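Local coordinates for protein glycoside hydrolase family 43 (Halothermothrix orenii, PDB 4QQS) that hydrolyses glycosidic bonds with alpha-L-arabinofuranosidase activity, probably in the breakdown of plant polysaccharides such as xylan, at residues 41-44 / 50-53; 131-136 / 199-204; 274-277 / 283-286. One frame throughout, in Å; residues are numbered along the deposited sequence.

In the fold
Contacts 1 and 3 tie neighbouring strands within four-stranded propeller blades, the last two of 16-58 and the middle two of 257-302. Contact 2 instead joins the turn between strands 124-131 and 137-143 to the end of strand 191-202, in the following blade. Contacts 1 and 3 each have four buried residues among those that touch; contact 2 touches through three, only Asp132 of them buried. Contact 1 combines backbone pairing with tryptophan packing and salt bridges, contact 3 adds hydroxyl–carboxylate bonding near the predicted active site, and contact 2 rests on one lysine ammonium. The centres of contacts 1 and 3 are about 18 Å apart, those of 2 and 3 about 32 Å.

Contact 1 (41-44 / 50-53); sequences VWES and WELK
Trp42 and Glu43 pair with Leu52 and Glu51 in an antiparallel hairpin contact between strands 38-44 and 51-58, the last two strands of a four-stranded propeller blade. Trp42 and Leu52 form a non-hydrogen-bonded pair, and Glu43 and Glu51 the hydrogen-bonded pair beside it, where Glu43 N donates to Glu51 O (2.9 Å) and Glu51 N returns a bond to Glu43 O. Lys53 N to Val41 O extends the ladder.

The two sheet faces differ in chemistry. On the tryptophan face, Leu52 lays CD1 over the five-membered ring of Trp42, 3.8 Å from its centroid, a CH-pi contact. At the hairpin end Ser44 CB sits over one face of the Trp50 indole in a CH-pi contact, 3.4 Å from the centroid of the six-membered ring and 10° off its normal, while Trp50 CE3 packs on Trp42 CB at 3.8 Å. The hydroxyl of Ser44 turns to the connecting loop, bonding to Asp49 O and Asn46 N.

On the other face Lys53 NZ makes a salt bridge to Glu43 OE1 (2.7 Å), meeting the carboxylate from above its plane. Lys53 NZ also lies 3.4 Å from Glu51 OE2, completing a three-residue salt-bridge network. A bend at chi2 (-125°) swings the lysine chain across to the extended Glu43. The second oxygen, Glu43 OE2, pairs with Arg26 on strand 26-32, so this carboxylate is held between two positive groups. Trp42 also packs on Leu29 of that strand and on Ile12 and Ile15. The pairing is that of the outer beta hairpin of a blade in a five-bladed beta-propeller.

Contact 2 (131-136 / 199-204); sequences IDQDGT and VIKHEG
A type I beta turn from Asp132 to Gly135, linking strands 124-131 and 137-143, presents Asp132 and Gln133 to Lys201 near the end of strand 191-202, and so joins two successive blades of the propeller. The lysine chain is extended from the backbone outward, with CG opposite the backbone N (chi1 -167°), and crosses the side chains of Asp132 and Gln133 at about a right angle.

Lys201 NZ forms a salt bridge with Asp132 OD1 at 2.9 Å, approaching on the syn side of the carboxylate and somewhat out of its plane. It also donates to Gln133 OE1 at 2.8 Å, from above the amide carbonyl plane. Asp132 OD1 is gripped a second time by Gln133 N (2.7 Å), which arrives from the same face as the ammonium. The other oxygen, Asp132 OD2, is bonded to Tyr206 OH of strand 205-212, and that hydroxyl bonds to Lys201 NZ too.

Within the turn, Asp134 OD1 accepts from Thr136 N (3.0 Å), an Asx turn. Replacing Lys201 with a methionine would probably leave the largely buried carboxylate of Asp132 without its countercharge and the amide of Gln133 freer to turn. Since both contacts across the two segments end on one ammonium, the link is polar and local, with the aspartate's negative charge probably balanced by the lysine.

Contact 3 (274-277 / 283-286); sequences THTY and GDRT
Thr276 grips Asp284 twice: Thr276 N donates to Asp284 O at 2.9 Å, nearly straight at 170°, and Thr276 OG1 donates to Asp284 OD1 at 2.7 Å from above the carboxylate plane. With chi1 at -58° the threonine hydroxyl sits beside its own backbone N, so both donors face the same residue, while the methyl CG2 rests over one face of the Tyr277 ring. That ring in turn offers its edge to the aspartate, CE2 lying 3.5 Å from Asp284 OD2 with ring and carboxylate planes almost perpendicular. A water accepts from Tyr277 N and donates to Asp284 O.

Where the strands begin to pair, His275 and Arg285 form a non-hydrogen-bonded pair whose side chains run side by side; Arg285 CG approaches His275 ND1 at 3.8 Å, and the ring and guanidinium planes are 19° apart. Beyond them Thr274 and Thr286 form the hydrogen-bonded pair, Thr274 N to Thr286 O (3.0 Å) and Thr286 N to Thr274 O (2.9 Å), with Thr286 CG2 set against Thr274 OG1.

The second shell fixes the polar ends. Gly14 N also bonds Asp284 OD1, Ile12 O takes the Thr286 hydroxyl, and Asn288 holds that of Thr274. Arg285 NE has weak bonds to Gly283 O and Ile15 O, and its side chain lies about 4 Å from that of Asp17, the predicted proton acceptor. This is a blade hairpin of a five-bladed beta-propeller, whose Arg285 side chain lies beside the predicted active site of a family 43 glycosidase.

Contact 1 (41-44 / 50-53)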
# COMPACT_ATOMS: atom_id res chain seq x y z
N VAL A 41 -10.09 10.88 -0.07
CA VAL A 41 -8.95 11.40 0.65
C VAL A 41 -9.42 11.99 1.98
O VAL A 41 -10.48 12.61 2.05
CB VAL A 41 -8.16 12.44 -0.19
CG1 VAL A 41 -9.03 13.62 -0.60
CG2 VAL A 41 -6.89 12.89 0.54
N TRP A 42 -8.64 11.73 3.03
CA TRP A 42 -8.84 12.30 4.35
C TRP A 42 -7.58 13.09 4.71
O TRP A 42 -6.47 12.74 4.30
CB TRP A 42 -9.06 11.21 5.40
CG TRP A 42 -10.27 10.33 5.24
CD1 TRP A 42 -11.41 10.39 5.98
CD2 TRP A 42 -10.46 9.24 4.32
NE1 TRP A 42 -12.29 9.42 5.60
CE2 TRP A 42 -11.74 8.70 4.58
CE3 TRP A 42 -9.67 8.66 3.32
CZ2 TRP A 42 -12.25 7.61 3.87
CZ3 TRP A 42 -10.19 7.57 2.62
CH2 TRP A 42 -11.46 7.07 2.90
N GLU A 43 -7.76 14.13 5.52
CA GLU A 43 -6.65 14.97 5.93
C GLU A 43 -6.51 14.97 7.45
O GLU A 43 -7.51 14.91 8.18
CB GLU A 43 -6.86 16.39 5.42
CG GLU A 43 -5.67 17.30 5.63
CD GLU A 43 -5.92 18.73 5.20
OE1 GLU A 43 -6.51 18.93 4.13
OE2 GLU A 43 -5.51 19.65 5.94
N SER A 44 -5.27 15.08 7.93
CA SER A 44 -4.98 15.17 9.36
C SER A 44 -3.75 16.03 9.59
O SER A 44 -2.82 16.02 8.79
CB SER A 44 -4.69 13.77 9.90
OG SER A 44 -4.28 13.80 11.26
N TRP A 50 -8.83 12.75 11.85
CA TRP A 50 -8.98 12.68 10.40
C TRP A 50 -10.30 13.27 9.94
O TRP A 50 -11.34 13.05 10.57
CB TRP A 50 -8.91 11.23 9.91
CG TRP A 50 -7.55 10.64 10.10
CD1 TRP A 50 -7.13 9.91 11.16
CD2 TRP A 50 -6.43 10.74 9.20
NE1 TRP A 50 -5.81 9.55 10.99
CE2 TRP A 50 -5.37 10.06 9.80
CE3 TRP A 50 -6.23 11.36 7.96
CZ2 TRP A 50 -4.12 9.95 9.19
CZ3 TRP A 50 -4.99 11.28 7.38
CH2 TRP A 50 -3.94 10.58 7.99
N GLU A 51 -10.24 14.01 8.83
CA GLU A 51 -11.44 14.60 8.24
C GLU A 51 -11.54 14.19 6.77
O GLU A 51 -10.59 14.32 6.00
CB GLU A 51 -11.46 16.12 8.44
CG GLU A 51 -10.34 16.86 7.80
CD GLU A 51 -10.41 18.36 8.05
OE1 GLU A 51 -11.50 18.91 8.32
OE2 GLU A 51 -9.34 18.99 7.96
N LEU A 52 -12.70 13.69 6.39
CA LEU A 52 -12.96 13.30 5.02
C LEU A 52 -13.05 14.53 4.13
O LEU A 52 -13.76 15.48 4.46
CB LEU A 52 -14.27 12.51 4.99
CG LEU A 52 -14.79 12.11 3.61
CD1 LEU A 52 -13.79 11.24 2.85
CD2 LEU A 52 -16.13 11.39 3.74
N LYS A 53 -12.35 14.51 2.99
CA LYS A 53 -12.28 15.64 2.07
C LYS A 53 -12.69 15.31 0.64
O LYS A 53 -12.31 16.02 -0.29
CB LYS A 53 -10.88 16.26 2.07
CG LYS A 53 -10.42 16.75 3.44
CD LYS A 53 -10.01 18.23 3.41
CE LYS A 53 -9.78 18.81 4.79
NZ LYS A 53 -8.92 20.03 4.77
O HOH W 1 -7.41 17.86 9.37

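Contact 2 (131-136 / 199-204)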
# COMPACT_ATOMS: atom_id res chain seq x y z
N ILE A 131 11.02 6.43 -4.98
CA ILE A 131 12.04 7.30 -5.53
C ILE A 131 13.29 7.17 -4.64
O ILE A 131 13.26 7.52 -3.47
CB ILE A 131 11.57 8.78 -5.59
CG1 ILE A 131 10.22 8.91 -6.32
CG2 ILE A 131 12.63 9.64 -6.27
CD1 ILE A 131 10.19 8.38 -7.72
N ASP A 132 14.38 6.64 -5.20
CA ASP A 132 15.59 6.44 -4.41
C ASP A 132 16.28 7.77 -4.13
O ASP A 132 15.94 8.81 -4.69
CB ASP A 132 16.52 5.47 -5.14
CG ASP A 132 17.46 4.71 -4.22
OD1 ASP A 132 17.54 5.01 -3.00
OD2 ASP A 132 18.15 3.82 -4.74
N GLN A 133 17.27 7.73 -3.25
CA GLN A 133 17.99 8.93 -2.85
C GLN A 133 18.63 9.64 -4.04
O GLN A 133 18.72 10.87 -4.06
CB GLN A 133 19.04 8.59 -1.81
CG GLN A 133 18.47 8.27 -0.45
CD GLN A 133 19.55 7.90 0.55
OE1 GLN A 133 20.48 7.15 0.23
NE2 GLN A 133 19.45 8.43 1.76
N ASP A 134 19.05 8.87 -5.04
CA ASP A 134 19.66 9.43 -6.24
C ASP A 134 18.63 9.92 -7.25
O ASP A 134 19.00 10.40 -8.31
CB ASP A 134 20.63 8.43 -6.89
CG ASP A 134 19.94 7.23 -7.54
OD1 ASP A 134 18.71 7.07 -7.44
OD2 ASP A 134 20.67 6.40 -8.14
N GLY A 135 17.34 9.82 -6.92
CA GLY A 135 16.27 10.31 -7.77
C GLY A 135 15.71 9.31 -8.77
O GLY A 135 14.79 9.65 -9.52
N THR A 136 16.25 8.09 -8.81
CA THR A 136 15.76 7.09 -9.75
C THR A 136 14.43 6.52 -9.26
O THR A 136 14.33 6.08 -8.10
CB THR A 136 16.77 5.93 -9.91
OG1 THR A 136 18.05 6.44 -10.30
CG2 THR A 136 16.28 4.93 -10.97
N VAL A 199 8.18 0.36 0.10
CA VAL A 199 9.63 0.31 0.28
C VAL A 199 10.15 1.53 1.04
O VAL A 199 9.80 2.67 0.72
CB VAL A 199 10.33 0.18 -1.10
CG1 VAL A 199 11.86 0.26 -0.96
CG2 VAL A 199 9.92 -1.13 -1.76
N ILE A 200 10.99 1.28 2.03
CA ILE A 200 11.74 2.32 2.74
C ILE A 200 13.22 1.97 2.71
O ILE A 200 13.61 0.82 2.53
CB ILE A 200 11.23 2.53 4.20
CG1 ILE A 200 11.39 1.26 5.04
CG2 ILE A 200 9.79 3.02 4.16
CD1 ILE A 200 10.91 1.41 6.48
N LYS A 201 14.04 2.99 2.89
CA LYS A 201 15.49 2.83 2.88
C LYS A 201 16.02 3.16 4.26
O LYS A 201 15.55 4.09 4.92
CB LYS A 201 16.11 3.75 1.82
CG LYS A 201 17.57 3.46 1.49
CD LYS A 201 18.08 4.37 0.39
CE LYS A 201 19.46 3.98 -0.10
NZ LYS A 201 19.88 4.83 -1.25
N HIS A 202 17.00 2.39 4.72
CA HIS A 202 17.58 2.60 6.03
C HIS A 202 19.01 2.10 6.01
O HIS A 202 19.28 0.95 5.67
CB HIS A 202 16.77 1.84 7.09
CG HIS A 202 17.26 2.06 8.49
ND1 HIS A 202 18.01 1.13 9.18
CD2 HIS A 202 17.11 3.12 9.32
CE1 HIS A 202 18.30 1.60 10.37
NE2 HIS A 202 17.76 2.80 10.49
N GLU A 203 19.93 3.00 6.35
CA GLU A 203 21.36 2.68 6.46
C GLU A 203 21.86 1.96 5.21
O GLU A 203 22.60 0.97 5.29
CB GLU A 203 21.64 1.89 7.75
CG GLU A 203 21.40 2.70 9.03
CD GLU A 203 21.73 1.96 10.33
OE1 GLU A 203 22.23 0.82 10.28
OE2 GLU A 203 21.46 2.53 11.41
N GLY A 204 21.45 2.46 4.06
CA GLY A 204 21.96 1.98 2.79
C GLY A 204 21.27 0.75 2.23
O GLY A 204 21.57 0.36 1.10

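Contact 3 (274-277 / 283-286)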
# COMPACT_ATOMS: atom_id res chain seq x y z
N THR A 274 -7.15 -3.02 9.46
CA THR A 274 -7.61 -4.25 10.11
C THR A 274 -9.10 -4.41 9.81
O THR A 274 -9.76 -3.47 9.39
CB THR A 274 -7.41 -4.20 11.64
OG1 THR A 274 -8.07 -3.04 12.16
CG2 THR A 274 -5.95 -4.16 12.02
N HIS A 275 -9.65 -5.59 10.07
CA HIS A 275 -11.08 -5.76 9.82
C HIS A 275 -11.91 -4.95 10.79
O HIS A 275 -11.66 -4.95 12.00
CB HIS A 275 -11.47 -7.22 9.92
CG HIS A 275 -10.77 -8.10 8.94
ND1 HIS A 275 -10.91 -8.01 7.57
CD2 HIS A 275 -9.88 -9.08 9.17
CE1 HIS A 275 -10.14 -8.92 7.01
NE2 HIS A 275 -9.51 -9.60 7.96
N THR A 276 -12.91 -4.28 10.26
CA THR A 276 -13.80 -3.49 11.10
C THR A 276 -14.59 -4.41 12.04
O THR A 276 -14.86 -4.05 13.19
CB THR A 276 -14.73 -2.62 10.23
OG1 THR A 276 -13.93 -1.79 9.39
CG2 THR A 276 -15.66 -1.76 11.08
N TYR A 277 -14.94 -5.58 11.54
CA TYR A 277 -15.71 -6.56 12.30
C TYR A 277 -14.92 -7.87 12.34
O TYR A 277 -15.06 -8.72 11.47
CB TYR A 277 -17.09 -6.76 11.68
CG TYR A 277 -17.90 -5.48 11.65
CD1 TYR A 277 -18.45 -4.96 12.81
CD2 TYR A 277 -18.10 -4.79 10.46
CE1 TYR A 277 -19.19 -3.78 12.79
CE2 TYR A 277 -18.85 -3.62 10.43
CZ TYR A 277 -19.38 -3.12 11.60
OH TYR A 277 -20.12 -1.95 11.57
N GLY A 283 -14.24 -7.28 3.36
CA GLY A 283 -13.71 -6.06 2.77
C GLY A 283 -13.89 -4.78 3.57
O GLY A 283 -13.28 -3.76 3.25
N ASP A 284 -14.69 -4.82 4.63
CA ASP A 284 -14.86 -3.64 5.47
C ASP A 284 -13.70 -3.58 6.45
O ASP A 284 -13.67 -4.33 7.42
CB ASP A 284 -16.19 -3.70 6.22
CG ASP A 284 -16.48 -2.43 7.00
OD1 ASP A 284 -15.57 -1.62 7.23
OD2 ASP A 284 -17.64 -2.25 7.44
N ARG A 285 -12.73 -2.72 6.15
CA ARG A 285 -11.57 -2.54 7.01
C ARG A 285 -11.49 -1.09 7.50
O ARG A 285 -12.23 -0.22 7.04
CB ARG A 285 -10.30 -3.00 6.30
CG ARG A 285 -10.32 -4.53 6.12
CD ARG A 285 -9.81 -5.05 4.84
NE ARG A 285 -10.37 -4.42 3.65
CZ ARG A 285 -9.78 -4.56 2.48
NH1 ARG A 285 -8.69 -5.31 2.41
NH2 ARG A 285 -10.24 -3.97 1.40
N THR A 286 -10.60 -0.88 8.45
CA THR A 286 -10.49 0.37 9.16
C THR A 286 -9.00 0.72 9.35
O THR A 286 -8.15 -0.15 9.28
CB THR A 286 -11.27 0.30 10.49
OG1 THR A 286 -11.36 1.59 11.10
CG2 THR A 286 -10.62 -0.66 11.45
O HOH W 2 -14.62 -6.62 8.73